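Local coordinates for Lmo2125 protein (PDB 5TU0) that binds maltose and probably delivers it, as a membrane-attached lipoprotein of the solute-binding family, to a sugar transporter of the cell membrane, at residues A[47-52]-A[65-70]; A[89-94]-A[312-317]; A[96-101]-A[339-344]; A[110-115]-A[272-277]. The protein carries 2 engineered substitutions. One frame throughout, in Å; residues are numbered along the deposited sequence. Where two conformers were deposited one is given.

Contact 1: residues A[47-52]-A[65-70]; sequences ETLEAL and MMSAFD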
loop_
_atom_site.group_PDB
_atom_site.type_symbol
_atom_site.label_atom_id
_atom_site.label_comp_id
_atom_site.label_asym_id
_atom_site.label_seq_id
_atom_site.Cartn_x
_atom_site.Cartn_y
_atom_site.Cartn_z
ATOM N N GLU A 47 13.064 4.536 10.784
ATOM C CA GLU A 47 13.907 4.967 11.901
ATOM C C GLU A 47 13.991 6.503 11.959
ATOM O O GLU A 47 13.943 7.099 13.029
ATOM C CB GLU A 47 15.304 4.361 11.821
ATOM C CG GLU A 47 15.334 2.871 12.114
ATOM C CD GLU A 47 16.737 2.290 12.105
ATOM O OE1 GLU A 47 17.714 3.069 12.163
ATOM O OE2 GLU A 47 16.859 1.040 12.053
ATOM N N THR A 48 14.117 7.133 10.802
ATOM C CA THR A 48 14.145 8.597 10.727
ATOM C C THR A 48 12.883 9.228 11.368
ATOM O O THR A 48 12.965 10.179 12.148
ATOM C CB THR A 48 14.215 9.036 9.258
ATOM O OG1 THR A 48 15.408 8.510 8.664
ATOM C CG2 THR A 48 14.185 10.549 9.126
ATOM N N LEU A 49 11.724 8.703 10.994
ATOM C CA LEU A 49 10.454 9.185 11.502
ATOM C C LEU A 49 10.269 8.872 12.999
ATOM O O LEU A 49 9.749 9.726 13.736
ATOM C CB LEU A 49 9.305 8.634 10.673
ATOM C CG LEU A 49 9.349 9.005 9.187
ATOM C CD1 LEU A 49 8.243 8.269 8.456
ATOM C CD2 LEU A 49 9.255 10.518 8.959
ATOM N N GLU A 50 10.697 7.691 13.457
ATOM C CA GLU A 50 10.567 7.385 14.901
ATOM C C GLU A 50 11.514 8.284 15.738
ATOM O O GLU A 50 11.214 8.580 16.866
ATOM C CB GLU A 50 10.725 5.879 15.237
ATOM C CG GLU A 50 12.136 5.339 15.392
ATOM C CD GLU A 50 12.203 3.872 15.859
ATOM O OE1 GLU A 50 13.150 3.159 15.451
ATOM O OE2 GLU A 50 11.326 3.421 16.642
ATOM N N ALA A 51 12.642 8.722 15.170
ATOM C CA ALA A 51 13.571 9.580 15.895
ATOM C C ALA A 51 13.226 11.059 15.783
ATOM O O ALA A 51 13.789 11.875 16.518
ATOM C CB ALA A 51 14.998 9.361 15.400
ATOM N N LEU A 52 12.303 11.412 14.882
ATOM C CA LEU A 52 12.000 12.839 14.636
ATOM C C LEU A 52 11.534 13.611 15.868
ATOM O O LEU A 52 11.981 14.733 16.067
ATOM C CB LEU A 52 11.017 12.985 13.468
ATOM C CG LEU A 52 10.579 14.356 12.981
ATOM C CD1 LEU A 52 11.767 15.196 12.530
ATOM C CD2 LEU A 52 9.586 14.160 11.842
ATOM N N MET A 65 12.385 14.478 4.219
ATOM C CA MET A 65 12.498 13.029 4.215
ATOM C C MET A 65 11.242 12.458 3.559
ATOM O O MET A 65 10.398 13.201 3.091
ATOM C CB MET A 65 12.682 12.543 5.656
ATOM C CG MET A 65 11.468 12.760 6.553
ATOM S SD MET A 65 11.865 13.380 8.209
ATOM C CE MET A 65 12.067 15.097 7.748
ATOM N N MET A 66 11.121 11.143 3.525
ATOM C CA MET A 66 9.949 10.521 2.956
ATOM C C MET A 66 9.171 9.803 4.047
ATOM O O MET A 66 9.691 9.536 5.140
ATOM C CB MET A 66 10.354 9.541 1.853
ATOM C CG MET A 66 11.093 10.197 0.689
ATOM S SD MET A 66 11.748 8.988 -0.493
ATOM C CE MET A 66 10.261 8.162 -0.979
ATOM N N SER A 67 7.914 9.494 3.743
ATOM C CA SER A 67 7.066 8.742 4.645
ATOM C C SER A 67 6.006 7.993 3.859
ATOM O O SER A 67 5.526 8.484 2.831
ATOM C CB SER A 67 6.375 9.670 5.644
ATOM O OG SER A 67 5.442 8.958 6.460
ATOM N N ALA A 68 5.670 6.793 4.330
ATOM C CA ALA A 68 4.540 6.068 3.780
ATOM C C ALA A 68 3.321 6.965 3.976
ATOM O O ALA A 68 3.240 7.698 4.976
ATOM C CB ALA A 68 4.329 4.762 4.513
ATOM N N PHE A 69 2.365 6.896 3.048
ATOM C CA PHE A 69 1.141 7.702 3.141
ATOM C C PHE A 69 0.389 7.476 4.454
ATOM O O PHE A 69 -0.129 8.424 5.043
ATOM C CB PHE A 69 0.149 7.394 2.001
ATOM C CG PHE A 69 0.575 7.866 0.631
ATOM C CD1 PHE A 69 1.253 9.069 0.447
ATOM C CD2 PHE A 69 0.189 7.152 -0.490
ATOM C CE1 PHE A 69 1.604 9.499 -0.823
ATOM C CE2 PHE A 69 0.526 7.586 -1.758
ATOM C CZ PHE A 69 1.232 8.771 -1.918
ATOM N N ASP A 70 0.369 6.236 4.928
ATOM C CA ASP A 70 -0.407 5.915 6.139
ATOM C C ASP A 70 0.014 6.598 7.453
ATOM O O ASP A 70 -0.779 6.626 8.410
ATOM C CB ASP A 70 -0.543 4.385 6.331
ATOM C CG ASP A 70 0.799 3.665 6.516
ATOM O OD1 ASP A 70 1.821 4.280 6.887
ATOM O OD2 ASP A 70 0.808 2.432 6.296
#

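Contact 2: residues A[89-94]-A[312-317]; sequences KDDYDE and PANLKA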
loop_
_atom_site.group_PDB
_atom_site.type_symbol
_atom_site.label_atom_id
_atom_site.label_comp_id
_atom_site.label_asym_id
_atom_site.label_seq_id
_atom_site.Cartn_x
_atom_site.Cartn_y
_atom_site.Cartn_z
ATOM N N LYS A 89 0.195 20.414 -8.062
ATOM C CA LYS A 89 -1.216 20.036 -7.863
ATOM C C LYS A 89 -1.933 19.696 -9.180
ATOM O O LYS A 89 -2.739 18.763 -9.232
ATOM C CB LYS A 89 -1.962 21.175 -7.148
ATOM C CG LYS A 89 -3.366 20.817 -6.670
ATOM C CD LYS A 89 -4.118 22.039 -6.154
ATOM C CE LYS A 89 -5.540 21.668 -5.749
ATOM N NZ LYS A 89 -6.391 22.872 -5.551
ATOM N N ASP A 90 -1.639 20.452 -10.242
ATOM C CA ASP A 90 -2.280 20.215 -11.548
ATOM C C ASP A 90 -1.957 18.840 -12.115
ATOM O O ASP A 90 -2.623 18.382 -13.017
ATOM C CB ASP A 90 -1.881 21.293 -12.579
ATOM C CG ASP A 90 -2.496 22.638 -12.287
ATOM O OD1 ASP A 90 -3.460 22.696 -11.496
ATOM O OD2 ASP A 90 -2.037 23.644 -12.879
ATOM N N ASP A 91 -0.927 18.201 -11.575
ATOM C CA ASP A 91 -0.510 16.878 -12.019
ATOM C C ASP A 91 -0.843 15.779 -11.010
ATOM O O ASP A 91 -0.290 14.683 -11.096
ATOM C CB ASP A 91 0.995 16.885 -12.314
ATOM C CG ASP A 91 1.374 17.883 -13.390
ATOM O OD1 ASP A 91 0.663 17.990 -14.412
ATOM O OD2 ASP A 91 2.412 18.550 -13.216
ATOM N N TYR A 92 -1.740 16.062 -10.064
ATOM C CA TYR A 92 -2.164 15.065 -9.083
ATOM C C TYR A 92 -3.684 14.858 -9.084
ATOM O O TYR A 92 -4.447 15.835 -9.083
ATOM C CB TYR A 92 -1.844 15.501 -7.653
ATOM C CG TYR A 92 -0.396 15.545 -7.206
ATOM C CD1 TYR A 92 0.470 14.485 -7.444
ATOM C CD2 TYR A 92 0.053 16.587 -6.394
ATOM C CE1 TYR A 92 1.783 14.518 -6.986
ATOM C CE2 TYR A 92 1.359 16.635 -5.927
ATOM C CZ TYR A 92 2.220 15.600 -6.219
ATOM O OH TYR A 92 3.507 15.647 -5.727
ATOM N N ASP A 93 -4.115 13.603 -9.058
ATOM C CA ASP A 93 -5.530 13.279 -8.885
ATOM C C ASP A 93 -5.931 13.709 -7.475
ATOM O O ASP A 93 -5.096 13.744 -6.574
ATOM C CB ASP A 93 -5.781 11.750 -8.986
ATOM C CG ASP A 93 -5.847 11.223 -10.431
ATOM O OD1 ASP A 93 -6.277 11.958 -11.355
ATOM O OD2 ASP A 93 -5.507 10.031 -10.634
ATOM N N GLU A 94 -7.213 13.996 -7.277
ATOM C CA GLU A 94 -7.740 14.338 -5.951
ATOM C C GLU A 94 -7.427 13.245 -4.906
ATOM O O GLU A 94 -7.200 13.538 -3.737
ATOM C CB GLU A 94 -9.252 14.582 -6.022
ATOM C CG GLU A 94 -9.610 15.837 -6.812
ATOM C CD GLU A 94 -11.104 16.140 -6.832
ATOM O OE1 GLU A 94 -11.918 15.222 -7.107
ATOM O OE2 GLU A 94 -11.468 17.318 -6.605
ATOM N N PRO A 312 5.474 6.530 -10.304
ATOM C CA PRO A 312 5.307 7.923 -9.884
ATOM C C PRO A 312 3.883 8.343 -9.553
ATOM O O PRO A 312 2.936 7.876 -10.175
ATOM C CB PRO A 312 5.766 8.736 -11.107
ATOM C CG PRO A 312 6.431 7.786 -12.017
ATOM C CD PRO A 312 5.946 6.415 -11.694
ATOM N N ALA A 313 3.770 9.272 -8.608
ATOM C CA ALA A 313 2.498 9.875 -8.226
ATOM C C ALA A 313 2.096 10.928 -9.258
ATOM O O ALA A 313 0.930 11.038 -9.611
ATOM C CB ALA A 313 2.606 10.513 -6.854
ATOM N N ASN A 314 3.071 11.701 -9.737
ATOM C CA ASN A 314 2.828 12.759 -10.741
ATOM C C ASN A 314 2.220 12.093 -11.973
ATOM O O ASN A 314 2.800 11.152 -12.507
ATOM C CB ASN A 314 4.158 13.494 -11.061
ATOM C CG ASN A 314 4.004 14.594 -12.088
ATOM O OD1 ASN A 314 3.459 14.369 -13.168
ATOM N ND2 ASN A 314 4.522 15.791 -11.778
ATOM N N LEU A 315 1.041 12.559 -12.392
ATOM C CA LEU A 315 0.318 11.932 -13.508
ATOM C C LEU A 315 1.051 11.989 -14.851
ATOM O O LEU A 315 1.000 11.024 -15.609
ATOM C CB LEU A 315 -1.089 12.525 -13.647
ATOM C CG LEU A 315 -2.016 12.282 -12.456
ATOM C CD1 LEU A 315 -3.325 13.045 -12.605
ATOM C CD2 LEU A 315 -2.286 10.803 -12.252
ATOM N N LYS A 316 1.729 13.104 -15.147
ATOM C CA LYS A 316 2.467 13.208 -16.406
ATOM C C LYS A 316 3.561 12.132 -16.406
ATOM O O LYS A 316 3.790 11.458 -17.413
ATOM C CB LYS A 316 3.111 14.598 -16.592
ATOM C CG LYS A 316 2.246 15.846 -16.357
ATOM C CD LYS A 316 1.091 16.045 -17.325
ATOM C CE LYS A 316 -0.219 15.392 -16.888
ATOM N NZ LYS A 316 -0.844 16.041 -15.688
ATOM N N ALA A 317 4.247 11.994 -15.268
ATOM C CA ALA A 317 5.304 10.989 -15.101
ATOM C C ALA A 317 4.729 9.577 -15.076
ATOM O O ALA A 317 5.364 8.642 -15.546
ATOM C CB ALA A 317 6.097 11.242 -13.830
HETATM O O HOH W 1 -1.735 11.776 -8.819
#

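Contact 3: residues A[96-101]-A[339-344]; sequences DQKQVT and AQPMPN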
loop_
_atom_site.group_PDB
_atom_site.type_symbol
_atom_site.label_atom_id
_atom_site.label_comp_id
_atom_site.label_asym_id
_atom_site.label_seq_id
_atom_site.Cartn_x
_atom_site.Cartn_y
_atom_site.Cartn_z
ATOM N N ASP A 96 -4.759 11.392 -4.663
ATOM C CA ASP A 96 -3.382 11.508 -4.199
ATOM C C ASP A 96 -3.170 12.726 -3.313
ATOM O O ASP A 96 -2.357 12.681 -2.398
ATOM C CB ASP A 96 -2.447 11.416 -5.387
ATOM C CG ASP A 96 -2.529 10.019 -6.051
ATOM O OD1 ASP A 96 -2.607 9.022 -5.281
ATOM O OD2 ASP A 96 -2.542 9.919 -7.294
ATOM N N GLN A 97 -3.933 13.781 -3.563
ATOM C CA GLN A 97 -3.936 14.952 -2.694
ATOM C C GLN A 97 -4.514 14.534 -1.337
ATOM O O GLN A 97 -4.001 14.914 -0.301
ATOM C CB GLN A 97 -4.779 16.065 -3.306
ATOM C CG GLN A 97 -4.232 16.566 -4.629
ATOM C CD GLN A 97 -5.133 17.586 -5.286
ATOM O OE1 GLN A 97 -5.568 18.555 -4.655
ATOM N NE2 GLN A 97 -5.393 17.391 -6.577
ATOM N N LYS A 98 -5.577 13.723 -1.355
ATOM C CA LYS A 98 -6.184 13.206 -0.121
ATOM C C LYS A 98 -5.202 12.354 0.739
ATOM O O LYS A 98 -5.305 12.325 1.965
ATOM C CB LYS A 98 -7.447 12.399 -0.481
ATOM C CG LYS A 98 -8.150 11.680 0.661
ATOM C CD LYS A 98 -9.356 10.906 0.122
ATOM C CE LYS A 98 -9.953 9.968 1.164
ATOM N NZ LYS A 98 -10.386 10.693 2.387
ATOM N N GLN A 99 -4.264 11.670 0.081
ATOM C CA GLN A 99 -3.260 10.813 0.755
ATOM C C GLN A 99 -2.372 11.560 1.746
ATOM O O GLN A 99 -1.897 10.988 2.714
ATOM C CB GLN A 99 -2.305 10.206 -0.279
ATOM C CG GLN A 99 -2.903 9.189 -1.226
ATOM C CD GLN A 99 -3.089 7.829 -0.585
ATOM O OE1 GLN A 99 -3.143 7.707 0.633
ATOM N NE2 GLN A 99 -3.187 6.808 -1.406
ATOM N N VAL A 100 -2.105 12.824 1.447
ATOM C CA VAL A 100 -1.221 13.645 2.263
ATOM C C VAL A 100 -1.994 14.698 3.058
ATOM O O VAL A 100 -1.394 15.635 3.588
ATOM C CB VAL A 100 -0.165 14.345 1.363
ATOM C CG1 VAL A 100 0.767 13.326 0.739
ATOM C CG2 VAL A 100 -0.828 15.187 0.275
ATOM N N THR A 101 -3.309 14.515 3.177
ATOM C CA THR A 101 -4.165 15.489 3.829
ATOM C C THR A 101 -4.906 14.909 5.045
ATOM O O THR A 101 -5.408 13.780 5.004
ATOM C CB THR A 101 -5.209 16.042 2.805
ATOM O OG1 THR A 101 -4.536 16.613 1.665
ATOM C CG2 THR A 101 -6.111 17.086 3.430
ATOM N N ALA A 339 -8.182 1.530 -6.159
ATOM C CA ALA A 339 -7.719 1.511 -4.771
ATOM C C ALA A 339 -8.146 2.767 -4.021
ATOM O O ALA A 339 -8.172 3.857 -4.607
ATOM C CB ALA A 339 -6.204 1.384 -4.725
ATOM N N GLN A 340 -8.477 2.613 -2.734
ATOM C CA GLN A 340 -8.836 3.759 -1.899
ATOM C C GLN A 340 -7.815 3.976 -0.804
ATOM O O GLN A 340 -7.241 3.022 -0.297
ATOM C CB GLN A 340 -10.215 3.629 -1.259
ATOM C CG GLN A 340 -10.471 2.362 -0.474
ATOM C CD GLN A 340 -11.030 1.267 -1.340
ATOM O OE1 GLN A 340 -10.428 0.880 -2.324
ATOM N NE2 GLN A 340 -12.206 0.770 -0.976
ATOM N N PRO A 341 -7.581 5.245 -0.426
ATOM C CA PRO A 341 -6.629 5.478 0.650
ATOM C C PRO A 341 -7.055 4.817 1.959
ATOM O O PRO A 341 -8.248 4.789 2.279
ATOM C CB PRO A 341 -6.661 7.013 0.834
ATOM C CG PRO A 341 -7.184 7.551 -0.427
ATOM C CD PRO A 341 -8.068 6.510 -1.022
ATOM N N MET A 342 -6.091 4.277 2.679
ATOM C CA MET A 342 -6.324 3.734 3.987
ATOM C C MET A 342 -6.604 4.955 4.867
ATOM O O MET A 342 -5.934 5.971 4.709
ATOM C CB MET A 342 -5.064 3.037 4.491
ATOM C CG MET A 342 -5.173 2.446 5.890
ATOM S SD MET A 342 -3.619 1.802 6.543
ATOM C CE MET A 342 -3.209 0.566 5.308
ATOM N N PRO A 343 -7.582 4.868 5.793
ATOM C CA PRO A 343 -7.791 6.021 6.692
ATOM C C PRO A 343 -6.502 6.386 7.414
ATOM O O PRO A 343 -5.758 5.481 7.835
ATOM C CB PRO A 343 -8.841 5.500 7.689
ATOM C CG PRO A 343 -9.581 4.438 6.937
ATOM C CD PRO A 343 -8.554 3.788 6.059
ATOM N N ASN A 344 -6.219 7.688 7.529
ATOM C CA ASN A 344 -4.999 8.164 8.195
ATOM C C ASN A 344 -5.283 8.805 9.557
ATOM O O ASN A 344 -4.386 9.360 10.188
ATOM C CB ASN A 344 -4.214 9.102 7.265
ATOM C CG ASN A 344 -4.962 10.379 6.935
ATOM O OD1 ASN A 344 -6.053 10.650 7.456
ATOM N ND2 ASN A 344 -4.393 11.159 6.045
HETATM O O HOH W 2 -1.703 10.617 5.335
HETATM O O HOH W 3 -3.384 4.535 2.035
#

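Contact 4: residues A[110-115]-A[272-277]; sequences PAIIET and GGKGWV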
loop_
_atom_site.group_PDB
_atom_site.type_symbol
_atom_site.label_atom_id
_atom_site.label_comp_id
_atom_site.label_asym_id
_atom_site.label_seq_id
_atom_site.Cartn_x
_atom_site.Cartn_y
_atom_site.Cartn_z
ATOM N N PRO A 110 2.840 13.926 -2.656
ATOM C CA PRO A 110 2.878 12.546 -3.161
ATOM C C PRO A 110 3.986 12.301 -4.166
ATOM O O PRO A 110 4.197 13.138 -5.062
ATOM C CB PRO A 110 1.520 12.374 -3.843
ATOM C CG PRO A 110 0.660 13.404 -3.258
ATOM C CD PRO A 110 1.515 14.537 -2.820
ATOM N N ALA A 111 4.652 11.149 -4.029
ATOM C CA ALA A 111 5.783 10.804 -4.857
ATOM C C ALA A 111 5.733 9.412 -5.510
ATOM O O ALA A 111 6.173 9.259 -6.659
ATOM C CB ALA A 111 7.034 10.914 -4.016
ATOM N N ILE A 112 5.215 8.415 -4.781
ATOM C CA ILE A 112 5.179 7.040 -5.238
ATOM C C ILE A 112 3.832 6.440 -4.903
ATOM O O ILE A 112 3.305 6.688 -3.829
ATOM C CB ILE A 112 6.267 6.204 -4.529
ATOM C CG1 ILE A 112 7.671 6.685 -4.942
ATOM C CG2 ILE A 112 6.118 4.709 -4.829
ATOM C CD1 ILE A 112 8.803 6.007 -4.200
ATOM N N ILE A 113 3.276 5.664 -5.827
ATOM C CA ILE A 113 2.020 4.965 -5.566
ATOM C C ILE A 113 2.275 3.482 -5.658
ATOM O O ILE A 113 3.159 3.047 -6.366
ATOM C CB ILE A 113 0.870 5.339 -6.539
ATOM C CG1 ILE A 113 1.244 5.047 -8.011
ATOM C CG2 ILE A 113 0.488 6.800 -6.343
ATOM C CD1 ILE A 113 0.053 4.872 -8.938
ATOM N N GLU A 114 1.507 2.717 -4.904
ATOM C CA GLU A 114 1.575 1.274 -4.985
ATOM C C GLU A 114 0.311 0.651 -4.438
ATOM O O GLU A 114 -0.396 1.263 -3.657
ATOM C CB GLU A 114 2.810 0.708 -4.279
ATOM C CG GLU A 114 2.949 1.030 -2.812
ATOM C CD GLU A 114 4.031 0.195 -2.134
ATOM O OE1 GLU A 114 4.864 -0.446 -2.844
ATOM O OE2 GLU A 114 4.033 0.161 -0.884
ATOM N N THR A 115 0.016 -0.552 -4.902
ATOM C CA THR A 115 -1.126 -1.274 -4.413
ATOM C C THR A 115 -0.906 -2.727 -4.788
ATOM O O THR A 115 0.054 -3.060 -5.503
ATOM C CB THR A 115 -2.461 -0.748 -4.996
ATOM O OG1 THR A 115 -3.562 -1.385 -4.334
ATOM C CG2 THR A 115 -2.576 -1.009 -6.488
ATOM N N GLY A 272 -1.645 2.590 -1.495
ATOM C CA GLY A 272 -0.459 2.895 -0.708
ATOM C C GLY A 272 0.518 3.753 -1.484
ATOM O O GLY A 272 0.231 4.221 -2.606
ATOM N N GLY A 273 1.668 3.973 -0.878
ATOM C CA GLY A 273 2.704 4.782 -1.513
ATOM C C GLY A 273 3.450 5.633 -0.517
ATOM O O GLY A 273 3.337 5.432 0.689
ATOM N N LYS A 274 4.200 6.598 -1.045
ATOM C CA LYS A 274 5.048 7.451 -0.244
ATOM C C LYS A 274 5.008 8.902 -0.732
ATOM O O LYS A 274 4.796 9.187 -1.926
ATOM C CB LYS A 274 6.499 6.958 -0.319
ATOM C CG LYS A 274 6.747 5.524 0.141
ATOM C CD LYS A 274 8.250 5.239 0.131
ATOM C CE LYS A 274 8.625 3.783 0.417
ATOM N NZ LYS A 274 8.435 2.965 -0.799
ATOM N N GLY A 275 5.227 9.806 0.209
ATOM C CA GLY A 275 5.289 11.226 -0.071
ATOM C C GLY A 275 6.551 11.820 0.546
ATOM O O GLY A 275 7.195 11.214 1.420
ATOM N N TRP A 276 6.917 12.999 0.067
ATOM C CA TRP A 276 8.004 13.751 0.634
ATOM C C TRP A 276 7.392 14.655 1.713
ATOM O O TRP A 276 6.313 15.233 1.515
ATOM C CB TRP A 276 8.704 14.590 -0.440
ATOM C CG TRP A 276 9.621 13.815 -1.292
ATOM C CD1 TRP A 276 9.346 13.219 -2.481
ATOM C CD2 TRP A 276 11.004 13.560 -1.021
ATOM N NE1 TRP A 276 10.489 12.616 -2.983
ATOM C CE2 TRP A 276 11.510 12.795 -2.090
ATOM C CE3 TRP A 276 11.854 13.899 0.029
ATOM C CZ2 TRP A 276 12.844 12.381 -2.148
ATOM C CZ3 TRP A 276 13.182 13.483 -0.020
ATOM C CH2 TRP A 276 13.657 12.729 -1.104
ATOM N N VAL A 277 8.069 14.757 2.853
ATOM C CA VAL A 277 7.591 15.559 3.968
ATOM C C VAL A 277 8.681 16.487 4.462
ATOM O O VAL A 277 9.862 16.242 4.203
ATOM C CB VAL A 277 7.078 14.673 5.116
ATOM C CG1 VAL A 277 5.977 13.748 4.599
ATOM C CG2 VAL A 277 8.192 13.843 5.760
#

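Contact 1: residues A[47-52]-A[65-70]
M65 reaches from its strand under the helix of residues 47-52, and its sulfur is the atom on which three helix side chains converge. The methyl CG2 of T48 comes closest, 3.8 Å from M65 SD, while L49 CD2 lies 3.9 Å from the same sulfur and L52 CD2 touches it more loosely. M65 can serve all three because its chain is folded rather than extended: CG sits between the backbone N and the carbonyl carbon (chi1 67°), and further bends follow at chi2 and chi3. A flexible, polarisable thioether suits a place where one side chain must fit several aliphatic surfaces.

L49 divides its two branches along the strand. While CD2 stays with M65, L49 CD1 extends along the strand, 3.8 Å from M66 O, and ends 3.5 Å from S67 OG. The small serine lets that methyl come close to the strand, and its hydroxyl is turned to its own strand, donating to A68 O at 2.9 Å. T48 likewise keeps its polar branch out of the apolar patch, for OG1 bonds to D44 O.

Residues 47-52 of helix 45-58 cross strand residues 65-68 at -99°, with axes 9.2 Å apart, as helices cover the central sheet in the α/β domains of periplasmic-type binding proteins.

The loose side is the far face of the helix, where E47 and E50 are exposed and do not meet the strand. Beyond S67 the chain runs on to D70, whose OD2 makes a weak hydrogen bond to a glucose unit of the bound maltose.

Contact 2: residues A[89-94]-A[312-317]
D91 meets the start of the helix beginning at L315 with both its backbone and its side chain. Among the hydrogen bonds, the main one runs from L315 N to D91 O, 2.8 Å long and nearly straight at 173°, with the donor in the carbonyl plane. It occupies a first-turn N-H that the helix itself cannot use. N314, at the N-cap, serves the next two: its OD1 accepts weakly from K316 N and, at 3.3 Å, from A317 N. With CG anti to the backbone N (chi1 180°), the amide folds back over the helix start, while ND2 is held by T296 O. A water joins D93 N to A313 O.

The charged interaction is a salt bridge of 2.8 Å between K316 NZ and D91 OD1. The lysine chain bends at chi2, chi3 and chi4, curling round so that the ammonium reaches the anti side of the carboxylate, 25° out of its plane.

Van der Waals contacts fill the remainder. L315 CD1 lies 3.4 Å from D93 OD1, the two side chains crossing at about a right angle. Y92 brings CE1 to 4.1 Å from A313 CB, and its ring edge faces N314 N; the hydroxyl bonds to P110 O.

This is asparagine N-capping of helix 315-323, with a carbonyl from a distant loop taking the first N-H and the same residue's carboxylate pairing with a first-turn lysine.

Contact 3: residues A[96-101]-A[339-344]
N344 and T101 make the direct hydrogen bond of this contact: N344 ND2 donates to T101 O over 3.0 Å at 169°. The acceptor lies in the plane of the asparagine amide, whereas the donor stands 49° above the plane of the threonine carbonyl. A water extends the grip, accepting from the same ND2 at 2.8 Å and reaching Q99 O. An asparagine suits this place, since its short amide offers one N-H to T101 O and the other to the water beside Q99 O.

P341 forms the apolar half. P341 CB rests 3.6 Å from Q99 OE1, against the flat of the glutamine side chain, and P341 CG touches K98 CE at 4.0 Å, the lysine's methylene chain crossing the ring at about a right angle.

Further out lie the residues that set these groups in place. Q99 is bent at chi2 (-78°), which brings its amide back to P341; NE2 is held by A271 O and Y336 OH. K98 runs almost straight until chi4 and delivers its ammonium to E181 O. T101 OG1 bonds to Q97 O at 2.7 Å, tying the residue to the last helical turn.

Proline, with no N-H to satisfy, supplies the apolar surface, and asparagine with water supplies the polarity. The joint links helix 94-99 to the 339-344 loop through one direct bond, a water and packing against the proline ring.

Contact 4: residues A[110-115]-A[272-277]
Strands 110-114 and 272-277 run antiparallel with axes 4.3 Å apart, and a classic beta bulge puts both A111 and I112 opposite K274. K274 O therefore takes two donors, A111 N at 2.9 Å, in the carbonyl plane, and I112 N at 3.0 Å; K274 N returns a bond to I112 O. E114 and G272 form a further hydrogen-bonded pair, G272 N giving 2.8 Å to E114 O.

Between these pairs I113 faces G273, whose CA stands only 3.1 Å from I112 O in a CA-H...O contact. Glycine fits here doubly: a CB would run into I112 O, and the backbone angles (phi 143°) are ones other residues rarely adopt.

The bulge turns A111 CB toward the neighbouring strand, where it lies 3.6 Å from W276 CD1, obliquely to the indole. A methyl is small enough to sit beside that ring, which W291 meets edge-to-face beyond the two strands. I112, K274 and E114 project from the same side of the sheet. The CG of E114 takes the position between backbone N and carbonyl carbon (chi1 59°), lying 3.7 Å from G273 N, and from there the extended chain carries the carboxylate to the bound maltose.

K274 NZ, bonded to Y19 OH, remains 5.2 Å from E114 OE2. That separation is too long for a salt bridge, but the positive charge probably still helps to keep the sugar-facing glutamate ionised.

In the fold
Contacts 1 and 4 are buried and share the central sheet: strand 64-68 pairs with strand 272-278, M65 O meeting V277 N and F69 N meeting G273 O. Their chemistry differs, for contact 1 is helix-on-sheet apolar packing and contact 4 strand-to-strand backbone bonding. Contact 2, partly buried, joins the same sheet through A313 N to A111 O, but relies on charge and helix capping. Contact 3, the surface one, combines a water-extended amide bond with packing on a proline ring; F69 packs on Q99 there, and Y92 O bonds to Q97 NE2 of helix 94-99. Contacts 1 and 4 supply D70 and E114 to the maltose pocket.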